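Local coordinates for protein putative solute-binding component of ABC transporter (Clostridium phytofermentans, PDB 4YS6) that binds beta-D-glucose in its pocket and is probably the solute-binding component of a carbohydrate ABC transporter, at residues 114-124 / 131-141. Numbering follows the deposited sequence.
Sequences KKKGISVIAYD and DAVSYYATFDN. With BGC (beta-D-glucopyranose), chain D.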
loop_
_atom_site.group_PDB
_atom_site.type_symbol
_atom_site.label_atom_id
_atom_site.label_comp_id
_atom_site.label_asym_id
_atom_site.label_seq_id
_atom_site.Cartn_x
_atom_site.Cartn_y
_atom_site.Cartn_z
ATOM N N LYS A 114 6.615 3.970 25.166
ATOM C CA LYS A 114 8.024 4.260 25.355
ATOM C C LYS A 114 8.361 4.389 26.840
ATOM O O LYS A 114 9.344 3.825 27.306
ATOM C CB LYS A 114 8.404 5.529 24.598
ATOM C CG LYS A 114 9.867 5.876 24.618
ATOM C CD LYS A 114 10.086 7.231 23.963
ATOM C CE LYS A 114 11.553 7.629 23.938
ATOM N NZ LYS A 114 12.317 6.794 22.970
ATOM N N LYS A 115 7.524 5.106 27.585
ATOM C CA LYS A 115 7.722 5.263 29.021
ATOM C C LYS A 115 7.765 3.919 29.738
ATOM O O LYS A 115 8.518 3.751 30.700
ATOM C CB LYS A 115 6.605 6.133 29.610
ATOM C CG LYS A 115 6.621 6.274 31.124
ATOM C CD LYS A 115 7.794 7.121 31.609
ATOM C CE LYS A 115 7.569 7.608 33.041
ATOM N NZ LYS A 115 8.760 8.324 33.551
ATOM N N LYS A 116 6.964 2.970 29.260
ATOM C CA LYS A 116 6.865 1.649 29.873
ATOM C C LYS A 116 7.898 0.648 29.335
ATOM O O LYS A 116 7.895 -0.517 29.725
ATOM C CB LYS A 116 5.457 1.090 29.663
ATOM C CG LYS A 116 4.375 1.871 30.381
ATOM C CD LYS A 116 3.057 1.120 30.377
ATOM C CE LYS A 116 1.881 2.041 30.704
ATOM N NZ LYS A 116 1.921 2.619 32.079
ATOM N N GLY A 117 8.775 1.101 28.441
ATOM C CA GLY A 117 9.778 0.238 27.836
ATOM C C GLY A 117 9.242 -0.745 26.816
ATOM O O GLY A 117 9.865 -1.763 26.532
ATOM N N ILE A 118 8.084 -0.435 26.255
ATOM C CA ILE A 118 7.454 -1.276 25.244
ATOM C C ILE A 118 7.970 -0.901 23.864
ATOM O O ILE A 118 7.767 0.228 23.410
ATOM C CB ILE A 118 5.922 -1.120 25.286
ATOM C CG1 ILE A 118 5.373 -1.612 26.621
ATOM C CG2 ILE A 118 5.258 -1.905 24.154
ATOM C CD1 ILE A 118 3.949 -1.197 26.857
ATOM N N SER A 119 8.638 -1.836 23.188
ATOM C CA SER A 119 9.115 -1.587 21.826
ATOM C C SER A 119 7.980 -1.495 20.827
ATOM O O SER A 119 6.954 -2.152 20.993
ATOM C CB SER A 119 10.082 -2.681 21.401
ATOM O OG SER A 119 11.237 -2.628 22.220
ATOM N N VAL A 120 8.183 -0.679 19.789
ATOM C CA VAL A 120 7.192 -0.452 18.746
ATOM C C VAL A 120 7.763 -0.761 17.379
ATOM O O VAL A 120 8.771 -0.183 16.957
ATOM C CB VAL A 120 6.688 1.010 18.765
ATOM C CG1 VAL A 120 5.798 1.296 17.575
ATOM C CG2 VAL A 120 5.962 1.282 20.079
ATOM N N ILE A 121 7.099 -1.667 16.679
ATOM C CA ILE A 121 7.455 -1.964 15.296
ATOM C C ILE A 121 6.377 -1.353 14.419
ATOM O O ILE A 121 5.191 -1.649 14.570
ATOM C CB ILE A 121 7.580 -3.495 15.046
ATOM C CG1 ILE A 121 8.686 -4.096 15.917
ATOM C CG2 ILE A 121 7.870 -3.770 13.596
ATOM C CD1 ILE A 121 8.750 -5.594 15.880
ATOM N N ALA A 122 6.789 -0.466 13.524
ATOM C CA ALA A 122 5.885 0.076 12.502
ATOM C C ALA A 122 5.740 -0.975 11.426
ATOM O O ALA A 122 6.735 -1.401 10.833
ATOM C CB ALA A 122 6.425 1.332 11.916
ATOM N N TYR A 123 4.502 -1.393 11.183
ATOM C CA TYR A 123 4.183 -2.448 10.248
ATOM C C TYR A 123 3.659 -1.839 8.957
ATOM O O TYR A 123 2.596 -1.224 8.960
ATOM C CB TYR A 123 3.113 -3.393 10.835
ATOM C CG TYR A 123 2.833 -4.604 9.981
ATOM C CD1 TYR A 123 1.978 -4.534 8.895
ATOM C CD2 TYR A 123 3.428 -5.815 10.270
ATOM C CE1 TYR A 123 1.745 -5.649 8.094
ATOM C CE2 TYR A 123 3.212 -6.926 9.496
ATOM C CZ TYR A 123 2.376 -6.852 8.417
ATOM O OH TYR A 123 2.168 -7.980 7.663
ATOM N N ASP A 124 4.430 -2.033 7.884
ATOM C CA ASP A 124 4.140 -1.631 6.507
ATOM C C ASP A 124 4.144 -0.129 6.262
ATOM O O ASP A 124 4.781 0.323 5.290
ATOM C CB ASP A 124 2.824 -2.196 6.012
ATOM C CG ASP A 124 2.709 -2.074 4.513
ATOM O OD1 ASP A 124 3.218 -2.966 3.781
ATOM O OD2 ASP A 124 2.200 -1.033 4.058
ATOM N N ASP A 131 9.590 9.588 18.583
ATOM C CA ASP A 131 10.852 8.946 18.937
ATOM C C ASP A 131 10.664 7.564 19.582
ATOM O O ASP A 131 11.609 6.991 20.119
ATOM C CB ASP A 131 11.662 9.852 19.873
ATOM C CG ASP A 131 10.935 10.185 21.171
ATOM O OD1 ASP A 131 9.949 9.497 21.508
ATOM O OD2 ASP A 131 11.368 11.144 21.866
ATOM N N ALA A 132 9.452 7.032 19.502
ATOM C CA ALA A 132 9.117 5.765 20.136
ATOM C C ALA A 132 9.186 4.574 19.187
ATOM O O ALA A 132 8.920 3.442 19.614
ATOM C CB ALA A 132 7.713 5.841 20.745
ATOM N N VAL A 133 9.522 4.815 17.916
ATOM C CA VAL A 133 9.487 3.761 16.898
ATOM C C VAL A 133 10.849 3.067 16.851
ATOM O O VAL A 133 11.878 3.725 16.633
ATOM C CB VAL A 133 9.140 4.325 15.509
ATOM C CG1 VAL A 133 9.057 3.188 14.472
ATOM C CG2 VAL A 133 7.810 5.111 15.554
ATOM N N SER A 134 10.858 1.754 17.088
ATOM C CA SER A 134 12.088 0.980 17.194
ATOM C C SER A 134 12.580 0.529 15.820
ATOM O O SER A 134 13.765 0.680 15.469
ATOM C CB SER A 134 11.869 -0.256 18.085
ATOM O OG SER A 134 11.299 0.096 19.354
ATOM N N TYR A 135 11.652 -0.065 15.078
ATOM C CA TYR A 135 11.906 -0.690 13.782
ATOM C C TYR A 135 10.741 -0.502 12.848
ATOM O O TYR A 135 9.621 -0.203 13.271
ATOM C CB TYR A 135 12.191 -2.199 13.918
ATOM C CG TYR A 135 13.424 -2.495 14.739
ATOM C CD1 TYR A 135 14.702 -2.426 14.183
ATOM C CD2 TYR A 135 13.310 -2.815 16.075
ATOM C CE1 TYR A 135 15.817 -2.644 14.964
ATOM C CE2 TYR A 135 14.425 -3.052 16.851
ATOM C CZ TYR A 135 15.659 -2.963 16.296
ATOM O OH TYR A 135 16.746 -3.203 17.086
ATOM N N TYR A 136 11.027 -0.688 11.561
ATOM C CA TYR A 136 10.050 -0.554 10.479
ATOM C C TYR A 136 10.225 -1.760 9.560
ATOM O O TYR A 136 11.341 -2.055 9.121
ATOM C CB TYR A 136 10.280 0.751 9.729
ATOM C CG TYR A 136 9.379 1.051 8.555
ATOM C CD1 TYR A 136 8.033 0.755 8.581
ATOM C CD2 TYR A 136 9.896 1.672 7.419
ATOM C CE1 TYR A 136 7.208 1.083 7.503
ATOM C CE2 TYR A 136 9.106 1.993 6.353
ATOM C CZ TYR A 136 7.778 1.709 6.381
ATOM O OH TYR A 136 7.014 2.060 5.282
ATOM N N ALA A 137 9.120 -2.440 9.268
ATOM C CA ALA A 137 9.105 -3.551 8.325
ATOM C C ALA A 137 8.138 -3.232 7.224
ATOM O O ALA A 137 6.977 -2.945 7.492
ATOM C CB ALA A 137 8.689 -4.805 8.991
ATOM N N THR A 138 8.580 -3.321 5.980
ATOM C CA THR A 138 7.708 -2.948 4.869
ATOM C C THR A 138 8.227 -3.594 3.575
ATOM O O THR A 138 9.193 -4.360 3.603
ATOM C CB THR A 138 7.636 -1.417 4.761
ATOM O OG1 THR A 138 6.639 -1.034 3.808
ATOM C CG2 THR A 138 8.991 -0.854 4.359
ATOM N N PHE A 139 7.546 -3.340 2.466
ATOM C CA PHE A 139 8.086 -3.642 1.149
ATOM C C PHE A 139 8.801 -2.398 0.648
ATOM O O PHE A 139 8.681 -1.311 1.221
ATOM C CB PHE A 139 6.967 -4.111 0.193
ATOM C CG PHE A 139 6.431 -5.452 0.561
ATOM C CD1 PHE A 139 5.482 -5.572 1.561
ATOM C CD2 PHE A 139 6.904 -6.596 -0.048
ATOM C CE1 PHE A 139 5.017 -6.816 1.954
ATOM C CE2 PHE A 139 6.419 -7.842 0.349
ATOM C CZ PHE A 139 5.500 -7.937 1.355
ATOM N N ASP A 140 9.603 -2.548 -0.390
ATOM C CA ASP A 140 10.322 -1.397 -0.933
ATOM C C ASP A 140 9.344 -0.516 -1.694
ATOM O O ASP A 140 9.066 -0.733 -2.891
ATOM C CB ASP A 140 11.454 -1.889 -1.821
ATOM C CG ASP A 140 12.362 -0.771 -2.288
ATOM O OD1 ASP A 140 11.965 0.409 -2.266
ATOM O OD2 ASP A 140 13.492 -1.097 -2.669
ATOM N N ASN A 141 8.773 0.456 -0.982
ATOM C CA ASN A 141 7.663 1.220 -1.515
ATOM C C ASN A 141 8.058 2.138 -2.678
ATOM O O ASN A 141 7.291 2.289 -3.627
ATOM C CB ASN A 141 7.027 2.028 -0.400
ATOM C CG ASN A 141 6.536 1.147 0.712
ATOM O OD1 ASN A 141 5.683 0.303 0.484
ATOM N ND2 ASN A 141 7.134 1.269 1.887
HETATM C C2 BGC D . -0.068 -0.391 1.657
HETATM C C3 BGC D . -0.724 -0.887 0.409
HETATM C C4 BGC D . -2.192 -0.875 0.496
HETATM C C5 BGC D . -2.730 0.453 0.933
HETATM C C6 BGC D . -4.213 0.445 1.242
HETATM C C1 BGC D . -0.550 1.043 1.952
HETATM O O1 BGC D . -0.041 1.527 3.034
HETATM O O2 BGC D . 1.344 -0.384 1.495
HETATM O O3 BGC D . -0.215 -2.256 0.184
HETATM O O4 BGC D . -2.801 -1.136 -0.793
HETATM O O5 BGC D . -2.027 0.835 2.154
HETATM O O6 BGC D . -4.582 -0.663 2.047
HETATM O O HOH W 1 8.914 2.549 22.384
HETATM O O HOH W 2 4.604 -1.992 1.457
#
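The carbonyl oxygen of D124 is gripped by two hydroxyls of segment 131-141. T138 OG1 donates to D124 O at 2.7 Å, in the carbonyl plane and on a lone pair. Y136 OH donates to D124 O at 2.8 Å, from 44° above that plane. Y136 chi1 is 179°, with CG opposite the main-chain N, and the ring leans along its strand towards D124. A122 O and D124 O both lie at its edge, near the ring plane. N178 ND2 is a further donor to D124 O. N141 ND2 donates to T138 OG1 at 3.0 Å. Water 2 lies near D124 OD1, T138 OG1 and N141 OD1, and can donate to two of them at most. R50 makes a salt bridge with D124 OD1. D124 OD2 accepts a hydrogen bond from glucose O2 at 2.8 Å.

Behind this end, strands 119-123 and 135-139 pair in parallel. A137 N bonds A122 O almost straight (169° at H), and D124 N donates to A137 O at 2.7 Å. At the far end S134 turns its hydroxyl back to accept from V120 N at 3.2 Å. K114 NZ reaches D131 O at 2.9 Å.

The pair belongs to one lobe of a periplasmic-binding-protein fold, with the pocket at the strands' C-terminal ends. The bonds to its main chain and carboxylate probably hold D124 in place for the sugar hydroxyl.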